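Local coordinates for protein aldehyde dehydrogenase (Trypanosoma brucei, PDB 5MYP) that probably oxidises aldehydes to the corresponding carboxylic acids with NAD+ as electron acceptor, at residues S320-Q323 against R324-F328; R67-D70 against E71-M75; S467-D470 against T471-P475; K23-E26 against A27-D31. One frame throughout, in Å; residues are numbered along the deposited sequence. Where two conformers were deposited one is given.

Interaction 1: S320-Q323 against R324-F328; sequences SHFQ and RLMEF. Unlike the reference sequence in segment 320-323: Gln-323 (reference His).
Phe-322 and Met-326, one turn apart on helix 319-328, make a Met-aromatic contact on the side of the helix that packs against strand 346-353. The methionine comes over one face of the ring. Its CG is 4.0 Å from the centroid of the Phe-322 ring, 29° off the ring normal, a CH-pi contact, and that same CG is 3.5 Å from Phe-322 CE1. Met-326 SD follows at 4.5 Å from the centroid in an oblique position, its nearest ring atom being CZ. Two torsions bring the groups together: Phe-322 CG stands anti to the backbone N, beside the carbonyl carbon (chi1 178°), which leaves a ring face turned to Met-326, and the methionine chain, bent at chi2 (-52°) and again at chi3, carries its CG and SD over that face. Both side chains also touch Ile-347 and Ala-340, so the pair is one layer of the packing between this helix and the strands 340-341 and 346-353.

The turn beneath is regular alpha-helix. Met-326 N donates to Phe-322 O over 3.0 Å, and Leu-325 N to His-321 O over 3.1 Å. Leu-325 also sets its CG 3.3 Å from His-321 O, and its side chain rests on Ile-347 as well.

On another side of the helix Arg-324 extends from CG to NE. Phe-328 CZ lies 3.4 Å above its guanidinium plane, over the centre, while Arg-324 NH2 meets the edge of that phenyl ring. The guanidinium is fixed by a salt bridge to Glu-364 and by hydrogen bonds to the carbonyls of Glu-365 and Ile-366, in the family's EEIFGP segment.

Interaction 2: R67-D70 against E71-M75; sequences RHRD and ETVVM
Thr-72 N bonds to His-68 O (3.0 Å) and Val-73 N to Arg-69 O (2.8 Å), opening helix 69-95 just after the extended residues Arg-67 and His-68. In the conformer described, one of two, the aliphatic part of Arg-67 crosses Glu-71 at about a right angle: CD comes within 3.1 Å of Glu-71 OE2, whereas NE is 4.4 Å from that oxygen, beyond a salt bridge. Holding CG anti to its nitrogen (chi1 -176°) and then bending twice, Arg-67 brings NH1 to 3.1 Å from Thr-72 OG1. His-68 is the N-cap, and its ND1 accepts from Asp-70 N (3.2 Å), 16° out of the imidazole plane, consistent with ND1 carrying no proton. One water donates to Arg-67 O and accepts from Thr-72 OG1 (2.6 Å); a second accepts from His-68 N and donates to Glu-71 OE1 (2.7 Å). The charged ends are satisfied elsewhere: Arg-67 by Glu-76 and Asn-254, Arg-69 by Asp-55, and Glu-71 OE2 by Asn-254 N. The second subunit brings its Tyr-477 to stack on His-68 and bond to Glu-71 OE1, while its Ser-482 bonds to Asp-70 OD2.

Interaction 3: S467-D470 against T471-P475; sequences SSID and TVRFP
Asp-470 and Arg-473 form a salt bridge in which a single carboxylate oxygen takes both contacts. Arg-473 approaches side-on: NH1 is 2.8 Å and NE 3.0 Å from Asp-470 OD1, each with that oxygen practically in the guanidinium plane. OD1 offers its syn lone pair to NH1 and is met nearly along its C-O axis by NE. Carboxylate and guanidinium are close to coplanar, 14° apart. The other oxygen, OD2, accepts from Ser-467 N on its anti side (3.1 Å), the donor lying 30° out of the carboxylate plane.

Apolar groups cover both faces of the guanidinium. Ile-469 CD1 lies 3.7 Å above one face and Phe-474 CZ 3.3 Å from the opposite one, both offset toward the rim. Arg-473 reaches this slot with CG between its backbone nitrogen and carbonyl carbon (chi1 69°), the chain then running out extended to NE, while its CG also sits over the centre of the Phe-474 ring.

Hydrogen bonds shape the backbone turn in the loop between strand 454-461 and helix 479-489. Arg-473 N donates to Ile-469 O (3.1 Å), Thr-471 OG1 donates to Ser-468 O over a short 2.6 Å, and a water links Asp-470 O to Phe-474 N.

Arg-473 also belongs to the dimer interface: its NH2 makes a salt bridge to Asp-421 of the second subunit, whose Trp-249 gives it a cation-pi contact and meets the Phe-474 ring edge-to-face. With Asp-470 holding NE and NH1 in one plane, the guanidinium is probably restrained from rotating, and the loop would then present NH2 to the partner subunit in a fixed orientation.

Interaction 4: K23-E26 against A27-D31; sequences KCRE and AFNDD. Unlike the reference sequence in segment 27-31: Asp-30 (reference Asn).
Arg-25 and Asn-29 face each other one turn apart near the end of helix 16-29, joined through a water. An anti chi1 places CG of Arg-25, and the bend at chi2 (65°) places CD, each 4.0 Å from Asn-29 ND2, the two side chains crossing at a slant. The water lies in the guanidinium plane, accepts from Arg-25 NH1 (2.9 Å) and donates to Asn-29 OD1 (2.7 Å). The amide carbon of Asn-29, CG, is 3.3 Å from Arg-25 O, the carbonyl oxygen that bonds to Asn-29 N.

Glu-26, also bent at chi2, crosses Asp-30 obliquely. The carboxylates stand almost perpendicular, with Glu-26 OE2 3.0 Å from Asp-30 OD2. Because a second conformer of Glu-26 was deposited, this close approach of like charges is doubtful. Asp-30 N closes the last turn on Glu-26 O (2.8 Å).

A Schellman motif ends the helix: Asp-31, with phi at +60°, is the C-prime residue, its N donating to Phe-28 O (3.0 Å), and Ala-32 N reaches back to Ala-27 O. Asp-31 OD2 then makes a salt bridge to Arg-411 of the second subunit.

The inner side of the helix packs on the sheet, with Cys-24 touching Val-120 and Val-149 and Phe-28 touching Pro-117 and Thr-147, on strands 110-124 and 147-151, while Arg-25 is held by Asp-195, just before strand 196-200.

Interaction 2 is the buried one, at the start of helix 69-95; interactions 1 and 4 are partly buried helix-on-strand packing, and interaction 3 is at the surface, its centre about 50 Å from the centre of the chain. Interactions 1 and 4 serve different sheets, that of strand 346-353 and that of strands 110-124 and 147-151. Interactions 2 and 3 reach the second subunit broadly and interaction 4 only through Asp-31, whereas no other protein chain touches interaction 1. The chemistry follows: an apolar sulfur-ring contact at 1, waters and a histidine cap at 2, an apolar-faced salt bridge at 3, and a water link between Arg-25 and Asn-29 at 4.

Interaction 1: S320-Q323 against R324-F328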
loop_
_atom_site.group_PDB
_atom_site.type_symbol
_atom_site.label_atom_id
_atom_site.label_comp_id
_atom_site.label_asym_id
_atom_site.label_seq_id
_atom_site.Cartn_x
_atom_site.Cartn_y
_atom_site.Cartn_z
ATOM N N SER A 320 27.167 -11.550 -19.210
ATOM C CA SER A 320 26.489 -12.536 -18.358
ATOM C C SER A 320 25.051 -12.806 -18.807
ATOM O O SER A 320 24.644 -13.960 -18.941
ATOM C CB SER A 320 26.489 -12.063 -16.904
ATOM O OG SER A 320 27.816 -11.826 -16.462
ATOM N N HIS A 321 24.301 -11.734 -19.044
ATOM C CA HIS A 321 22.931 -11.840 -19.561
ATOM C C HIS A 321 22.895 -12.433 -20.979
ATOM O O HIS A 321 21.992 -13.203 -21.301
ATOM C CB HIS A 321 22.219 -10.479 -19.520
ATOM C CG HIS A 321 21.763 -10.075 -18.148
ATOM N ND1 HIS A 321 20.471 -9.668 -17.884
ATOM C CD2 HIS A 321 22.419 -10.031 -16.963
ATOM C CE1 HIS A 321 20.355 -9.380 -16.599
ATOM N NE2 HIS A 321 21.522 -9.595 -16.018
ATOM N N PHE A 322 23.881 -12.078 -21.807
ATOM C CA PHE A 322 24.018 -12.645 -23.153
ATOM C C PHE A 322 24.153 -14.175 -23.114
ATOM O O PHE A 322 23.421 -14.875 -23.812
ATOM C CB PHE A 322 25.216 -12.021 -23.888
ATOM C CG PHE A 322 25.448 -12.582 -25.261
ATOM C CD1 PHE A 322 26.236 -13.718 -25.444
ATOM C CD2 PHE A 322 24.887 -11.975 -26.377
ATOM C CE1 PHE A 322 26.447 -14.242 -26.708
ATOM C CE2 PHE A 322 25.097 -12.494 -27.645
ATOM C CZ PHE A 322 25.876 -13.631 -27.811
ATOM N N GLN A 323 25.084 -14.675 -22.300
ATOM C CA GLN A 323 25.325 -16.119 -22.178
ATOM C C GLN A 323 24.100 -16.869 -21.645
ATOM O O GLN A 323 23.784 -17.956 -22.123
ATOM C CB GLN A 323 26.543 -16.394 -21.285
ATOM C CG GLN A 323 27.861 -15.906 -21.873
ATOM C CD GLN A 323 28.955 -15.730 -20.832
ATOM O OE1 GLN A 323 29.016 -16.462 -19.843
ATOM N NE2 GLN A 323 29.833 -14.760 -21.058
ATOM N N ARG A 324 23.419 -16.278 -20.663
ATOM C CA ARG A 324 22.164 -16.830 -20.114
ATOM C C ARG A 324 21.082 -17.001 -21.191
ATOM O O ARG A 324 20.423 -18.037 -21.254
ATOM C CB ARG A 324 21.654 -15.917 -18.988
ATOM C CG ARG A 324 20.329 -16.313 -18.348
ATOM C CD ARG A 324 19.993 -15.377 -17.196
ATOM N NE ARG A 324 18.620 -15.546 -16.717
ATOM C CZ ARG A 324 17.523 -15.002 -17.258
ATOM N NH1 ARG A 324 17.578 -14.224 -18.344
ATOM N NH2 ARG A 324 16.338 -15.251 -16.704
ATOM N N LEU A 325 20.922 -15.982 -22.035
ATOM C CA LEU A 325 19.944 -16.019 -23.125
ATOM C C LEU A 325 20.321 -17.027 -24.211
ATOM O O LEU A 325 19.452 -17.723 -24.736
ATOM C CB LEU A 325 19.753 -14.624 -23.733
ATOM C CG LEU A 325 19.075 -13.613 -22.797
ATOM C CD1 LEU A 325 19.326 -12.184 -23.256
ATOM C CD2 LEU A 325 17.581 -13.884 -22.683
ATOM N N MET A 326 21.609 -17.114 -24.541
ATOM C CA MET A 326 22.084 -18.126 -25.491
ATOM C C MET A 326 21.843 -19.555 -24.978
ATOM O O MET A 326 21.454 -20.423 -25.756
ATOM C CB MET A 326 23.565 -17.919 -25.837
ATOM C CG MET A 326 23.878 -16.636 -26.606
ATOM S SD MET A 326 22.896 -16.358 -28.097
ATOM C CE MET A 326 23.430 -17.741 -29.107
ATOM N N GLU A 327 22.051 -19.791 -23.680
ATOM C CA GLU A 327 21.743 -21.101 -23.079
ATOM C C GLU A 327 20.248 -21.443 -23.085
ATOM O O GLU A 327 19.891 -22.619 -23.171
ATOM C CB GLU A 327 22.290 -21.215 -21.643
ATOM C CG GLU A 327 23.802 -21.356 -21.526
ATOM C CD GLU A 327 24.342 -22.554 -22.279
ATOM O OE1 GLU A 327 25.174 -22.342 -23.184
ATOM O OE2 GLU A 327 23.934 -23.702 -21.983
ATOM N N PHE A 328 19.383 -20.428 -22.991
ATOM C CA PHE A 328 17.927 -20.631 -23.100
ATOM C C PHE A 328 17.473 -21.234 -24.433
ATOM O O PHE A 328 16.444 -21.905 -24.472
ATOM C CB PHE A 328 17.139 -19.327 -22.852
ATOM C CG PHE A 328 17.055 -18.888 -21.402
ATOM C CD1 PHE A 328 17.315 -19.752 -20.326
ATOM C CD2 PHE A 328 16.653 -17.586 -21.115
ATOM C CE1 PHE A 328 17.206 -19.304 -19.016
ATOM C CE2 PHE A 328 16.541 -17.142 -19.807
ATOM C CZ PHE A 328 16.815 -18.004 -18.756
#

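Interaction 2: R67-D70 against E71-M75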
loop_
_atom_site.group_PDB
_atom_site.type_symbol
_atom_site.label_atom_id
_atom_site.label_comp_id
_atom_site.label_asym_id
_atom_site.label_seq_id
_atom_site.Cartn_x
_atom_site.Cartn_y
_atom_site.Cartn_z
ATOM N N ARG A 67 19.809 1.802 -28.271
ATOM C CA ARG A 67 18.419 1.984 -28.641
ATOM C C ARG A 67 18.346 3.177 -29.593
ATOM O O ARG A 67 18.978 4.211 -29.347
ATOM C CB ARG A 67 17.591 2.210 -27.373
ATOM C CG ARG A 67 16.098 2.333 -27.597
ATOM C CD ARG A 67 15.288 1.534 -26.579
ATOM N NE ARG A 67 15.735 1.641 -25.188
ATOM C CZ ARG A 67 15.546 2.700 -24.410
ATOM N NH1 ARG A 67 14.956 3.783 -24.889
ATOM N NH2 ARG A 67 15.970 2.683 -23.155
ATOM N N HIS A 68 17.597 3.023 -30.685
ATOM C CA HIS A 68 17.457 4.080 -31.699
ATOM C C HIS A 68 16.699 5.279 -31.120
ATOM O O HIS A 68 15.800 5.104 -30.292
ATOM C CB HIS A 68 16.722 3.539 -32.934
ATOM C CG HIS A 68 16.832 4.413 -34.146
ATOM N ND1 HIS A 68 16.028 5.513 -34.352
ATOM C CD2 HIS A 68 17.636 4.329 -35.233
ATOM C CE1 HIS A 68 16.344 6.082 -35.502
ATOM N NE2 HIS A 68 17.314 5.380 -36.059
ATOM N N ARG A 69 17.085 6.481 -31.553
ATOM C CA ARG A 69 16.481 7.743 -31.096
ATOM C C ARG A 69 14.951 7.729 -31.112
ATOM O O ARG A 69 14.307 8.135 -30.146
ATOM C CB ARG A 69 16.984 8.905 -31.958
ATOM C CG ARG A 69 16.169 10.180 -31.831
ATOM C CD ARG A 69 16.697 11.258 -32.750
ATOM N NE ARG A 69 15.749 12.363 -32.854
ATOM C CZ ARG A 69 15.718 13.434 -32.061
ATOM N NH1 ARG A 69 16.597 13.593 -31.073
ATOM N NH2 ARG A 69 14.795 14.371 -32.267
ATOM N N ASP A 70 14.390 7.287 -32.233
ATOM C CA ASP A 70 12.937 7.203 -32.411
ATOM C C ASP A 70 12.274 6.233 -31.430
ATOM O O ASP A 70 11.169 6.500 -30.957
ATOM C CB ASP A 70 12.590 6.797 -33.853
ATOM C CG ASP A 70 12.998 7.852 -34.884
ATOM O OD1 ASP A 70 13.414 8.966 -34.501
ATOM O OD2 ASP A 70 12.907 7.548 -36.089
ATOM N N GLU A 71 12.943 5.120 -31.128
ATOM C CA GLU A 71 12.450 4.176 -30.116
ATOM C C GLU A 71 12.430 4.841 -28.735
ATOM O O GLU A 71 11.455 4.713 -27.995
ATOM C CB GLU A 71 13.299 2.902 -30.081
ATOM C CG GLU A 71 12.620 1.733 -29.376
ATOM C CD GLU A 71 13.376 0.420 -29.525
ATOM O OE1 GLU A 71 13.728 0.054 -30.666
ATOM O OE2 GLU A 71 13.612 -0.255 -28.503
ATOM N N THR A 72 13.502 5.559 -28.410
ATOM C CA THR A 72 13.594 6.304 -27.151
ATOM C C THR A 72 12.555 7.424 -27.056
ATOM O O THR A 72 11.999 7.660 -25.980
ATOM C CB THR A 72 15.011 6.884 -26.957
ATOM O OG1 THR A 72 15.957 5.810 -26.955
ATOM C CG2 THR A 72 15.128 7.660 -25.639
ATOM N N VAL A 73 12.292 8.102 -28.172
ATOM C CA VAL A 73 11.248 9.134 -28.212
ATOM C C VAL A 73 9.870 8.537 -27.893
ATOM O O VAL A 73 9.133 9.080 -27.068
ATOM C CB VAL A 73 11.241 9.890 -29.570
ATOM C CG1 VAL A 73 9.991 10.748 -29.734
ATOM C CG2 VAL A 73 12.491 10.755 -29.698
ATOM N N VAL A 74 9.544 7.419 -28.538
ATOM C CA VAL A 74 8.257 6.737 -28.344
ATOM C C VAL A 74 8.121 6.165 -26.924
ATOM O O VAL A 74 7.066 6.300 -26.305
ATOM C CB VAL A 74 8.052 5.618 -29.406
ATOM C CG1 VAL A 74 6.859 4.719 -29.079
ATOM C CG2 VAL A 74 7.878 6.227 -30.790
ATOM N N MET A 75 9.185 5.544 -26.418
ATOM C CA MET A 75 9.127 4.793 -25.156
ATOM C C MET A 75 9.416 5.617 -23.897
ATOM O O MET A 75 8.935 5.261 -22.820
ATOM C CB MET A 75 10.085 3.593 -25.207
ATOM C CG MET A 75 9.784 2.575 -26.304
ATOM S SD MET A 75 8.143 1.831 -26.223
ATOM C CE MET A 75 8.215 0.987 -24.648
HETATM O O HOH W 1 18.130 6.642 -28.194
HETATM O O HOH W 2 16.352 0.608 -31.209
#

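Interaction 3: S467-D470 against T471-P475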
loop_
_atom_site.group_PDB
_atom_site.type_symbol
_atom_site.label_atom_id
_atom_site.label_comp_id
_atom_site.label_asym_id
_atom_site.label_seq_id
_atom_site.Cartn_x
_atom_site.Cartn_y
_atom_site.Cartn_z
ATOM N N SER A 467 -26.221 13.952 20.267
ATOM C CA SER A 467 -26.498 13.049 19.144
ATOM C C SER A 467 -26.638 11.601 19.636
ATOM O O SER A 467 -26.393 11.317 20.810
ATOM C CB SER A 467 -25.418 13.179 18.058
ATOM O OG SER A 467 -24.200 12.576 18.441
ATOM N N SER A 468 -27.029 10.703 18.732
ATOM C CA SER A 468 -27.389 9.317 19.080
ATOM C C SER A 468 -26.315 8.522 19.836
ATOM O O SER A 468 -26.651 7.680 20.668
ATOM C CB SER A 468 -27.799 8.544 17.823
ATOM O OG SER A 468 -26.777 8.575 16.845
ATOM N N ILE A 469 -25.041 8.778 19.542
ATOM C CA ILE A 469 -23.927 8.136 20.270
ATOM C C ILE A 469 -23.915 8.473 21.771
ATOM O O ILE A 469 -23.549 7.627 22.592
ATOM C CB ILE A 469 -22.536 8.455 19.649
ATOM C CG1 ILE A 469 -22.185 9.950 19.776
ATOM C CG2 ILE A 469 -22.477 7.979 18.198
ATOM C CD1 ILE A 469 -20.937 10.367 19.028
ATOM N N ASP A 470 -24.344 9.692 22.114
ATOM C CA ASP A 470 -24.361 10.165 23.509
ATOM C C ASP A 470 -25.397 9.479 24.405
ATOM O O ASP A 470 -25.307 9.585 25.630
ATOM C CB ASP A 470 -24.590 11.683 23.571
ATOM C CG ASP A 470 -23.517 12.475 22.837
ATOM O OD1 ASP A 470 -22.327 12.114 22.924
ATOM O OD2 ASP A 470 -23.869 13.474 22.184
ATOM N N THR A 471 -26.378 8.792 23.808
ATOM C CA THR A 471 -27.373 8.028 24.575
ATOM C C THR A 471 -26.787 6.788 25.261
ATOM O O THR A 471 -27.349 6.319 26.253
ATOM C CB THR A 471 -28.560 7.564 23.699
ATOM O OG1 THR A 471 -28.081 6.735 22.632
ATOM C CG2 THR A 471 -29.332 8.756 23.128
ATOM N N VAL A 472 -25.679 6.256 24.732
ATOM C CA VAL A 472 -25.083 5.010 25.245
ATOM C C VAL A 472 -23.590 5.040 25.624
ATOM O O VAL A 472 -23.176 4.242 26.470
ATOM C CB VAL A 472 -25.324 3.829 24.267
ATOM C CG1 VAL A 472 -26.801 3.459 24.234
ATOM C CG2 VAL A 472 -24.820 4.139 22.863
ATOM N N ARG A 473 -22.786 5.933 25.037
ATOM C CA ARG A 473 -21.325 5.839 25.196
ATOM C C ARG A 473 -20.800 6.151 26.610
ATOM O O ARG A 473 -19.852 5.505 27.061
ATOM C CB ARG A 473 -20.576 6.673 24.138
ATOM C CG ARG A 473 -20.685 8.191 24.252
ATOM C CD ARG A 473 -19.611 8.874 23.405
ATOM N NE ARG A 473 -20.006 10.211 22.952
ATOM C CZ ARG A 473 -19.198 11.101 22.373
ATOM N NH1 ARG A 473 -19.679 12.284 21.999
ATOM N NH2 ARG A 473 -17.908 10.835 22.174
ATOM N N PHE A 474 -21.420 7.106 27.306
ATOM C CA PHE A 474 -20.870 7.618 28.571
ATOM C C PHE A 474 -21.200 6.742 29.776
ATOM O O PHE A 474 -22.371 6.423 29.999
ATOM C CB PHE A 474 -21.371 9.039 28.849
ATOM C CG PHE A 474 -20.927 10.050 27.828
ATOM C CD1 PHE A 474 -19.576 10.307 27.632
ATOM C CD2 PHE A 474 -21.858 10.757 27.070
ATOM C CE1 PHE A 474 -19.155 11.238 26.691
ATOM C CE2 PHE A 474 -21.444 11.692 26.132
ATOM C CZ PHE A 474 -20.090 11.931 25.938
ATOM N N PRO A 475 -20.179 6.366 30.578
ATOM C CA PRO A 475 -20.450 5.831 31.919
ATOM C C PRO A 475 -21.115 6.902 32.819
ATOM O O PRO A 475 -21.078 8.083 32.459
ATOM C CB PRO A 475 -19.053 5.461 32.447
ATOM C CG PRO A 475 -18.166 5.407 31.258
ATOM C CD PRO A 475 -18.739 6.349 30.258
HETATM O O HOH W 3 -24.196 7.768 27.293
#

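Interaction 4: K23-E26 against A27-D31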
loop_
_atom_site.group_PDB
_atom_site.type_symbol
_atom_site.label_atom_id
_atom_site.label_comp_id
_atom_site.label_asym_id
_atom_site.label_seq_id
_atom_site.Cartn_x
_atom_site.Cartn_y
_atom_site.Cartn_z
ATOM N N LYS A 23 19.325 17.251 3.931
ATOM C CA LYS A 23 18.985 18.500 3.237
ATOM C C LYS A 23 17.587 18.432 2.613
ATOM O O LYS A 23 16.824 19.393 2.701
ATOM C CB LYS A 23 20.030 18.846 2.165
ATOM C CG LYS A 23 21.293 19.481 2.705
ATOM C CD LYS A 23 22.294 19.759 1.587
ATOM C CE LYS A 23 23.621 20.246 2.153
ATOM N NZ LYS A 23 24.726 20.155 1.161
ATOM N N CYS A 24 17.257 17.295 2.004
ATOM C CA CYS A 24 15.912 17.067 1.456
ATOM C C CYS A 24 14.831 17.025 2.542
ATOM O O CYS A 24 13.735 17.554 2.354
ATOM C CB CYS A 24 15.886 15.785 0.610
ATOM S SG CYS A 24 16.909 15.866 -0.883
ATOM N N ARG A 25 15.155 16.399 3.672
ATOM C CA ARG A 25 14.278 16.347 4.851
ATOM C C ARG A 25 13.987 17.750 5.389
ATOM O O ARG A 25 12.825 18.115 5.593
ATOM C CB ARG A 25 14.932 15.472 5.933
ATOM C CG ARG A 25 14.229 15.401 7.281
ATOM C CD ARG A 25 12.870 14.748 7.204
ATOM N NE ARG A 25 12.927 13.378 6.703
ATOM C CZ ARG A 25 11.857 12.642 6.416
ATOM N NH1 ARG A 25 10.629 13.126 6.585
ATOM N NH2 ARG A 25 12.013 11.403 5.953
ATOM N N GLU A 26 15.047 18.523 5.610
ATOM C CA GLU A 26 14.932 19.905 6.080
ATOM C C GLU A 26 14.134 20.774 5.099
ATOM O O GLU A 26 13.304 21.585 5.522
ATOM C CB GLU A 26 16.324 20.501 6.322
ATOM C CG GLU A 26 16.326 21.968 6.722
ATOM C CD GLU A 26 15.861 22.204 8.145
ATOM O OE1 GLU A 26 15.588 21.212 8.861
ATOM O OE2 GLU A 26 15.776 23.387 8.548
ATOM N N ALA A 27 14.375 20.583 3.801
ATOM C CA ALA A 27 13.636 21.296 2.746
ATOM C C ALA A 27 12.135 20.996 2.804
ATOM O O ALA A 27 11.315 21.919 2.757
ATOM C CB ALA A 27 14.198 20.941 1.370
ATOM N N PHE A 28 11.785 19.717 2.935
ATOM C CA PHE A 28 10.388 19.329 3.124
ATOM C C PHE A 28 9.789 20.007 4.352
ATOM O O PHE A 28 8.728 20.613 4.259
ATOM C CB PHE A 28 10.207 17.816 3.265
ATOM C CG PHE A 28 8.787 17.431 3.571
ATOM C CD1 PHE A 28 7.834 17.443 2.561
ATOM C CD2 PHE A 28 8.383 17.128 4.876
ATOM C CE1 PHE A 28 6.511 17.130 2.830
ATOM C CE2 PHE A 28 7.059 16.815 5.151
ATOM C CZ PHE A 28 6.120 16.818 4.124
ATOM N N ASN A 29 10.479 19.899 5.488
ATOM C CA ASN A 29 10.044 20.531 6.744
ATOM C C ASN A 29 9.911 22.059 6.638
ATOM O O ASN A 29 9.056 22.643 7.300
ATOM C CB ASN A 29 10.989 20.177 7.906
ATOM C CG ASN A 29 10.929 18.704 8.290
ATOM O OD1 ASN A 29 9.980 17.997 7.959
ATOM N ND2 ASN A 29 11.951 18.242 8.994
ATOM N N ASP A 30 10.741 22.684 5.800
ATOM C CA ASP A 30 10.656 24.125 5.525
ATOM C C ASP A 30 9.688 24.495 4.379
ATOM O O ASP A 30 9.783 25.591 3.837
ATOM C CB ASP A 30 12.061 24.693 5.236
ATOM C CG ASP A 30 12.995 24.631 6.449
ATOM O OD1 ASP A 30 12.510 24.644 7.595
ATOM O OD2 ASP A 30 14.228 24.580 6.251
ATOM N N ASP A 31 8.765 23.592 4.022
ATOM C CA ASP A 31 7.727 23.838 3.001
ATOM C C ASP A 31 8.284 24.179 1.609
ATOM O O ASP A 31 7.659 24.920 0.846
ATOM C CB ASP A 31 6.738 24.918 3.477
ATOM C CG ASP A 31 6.079 24.568 4.805
ATOM O OD1 ASP A 31 5.835 23.371 5.064
ATOM O OD2 ASP A 31 5.785 25.489 5.592
HETATM O O HOH W 4 9.587 15.341 8.079
#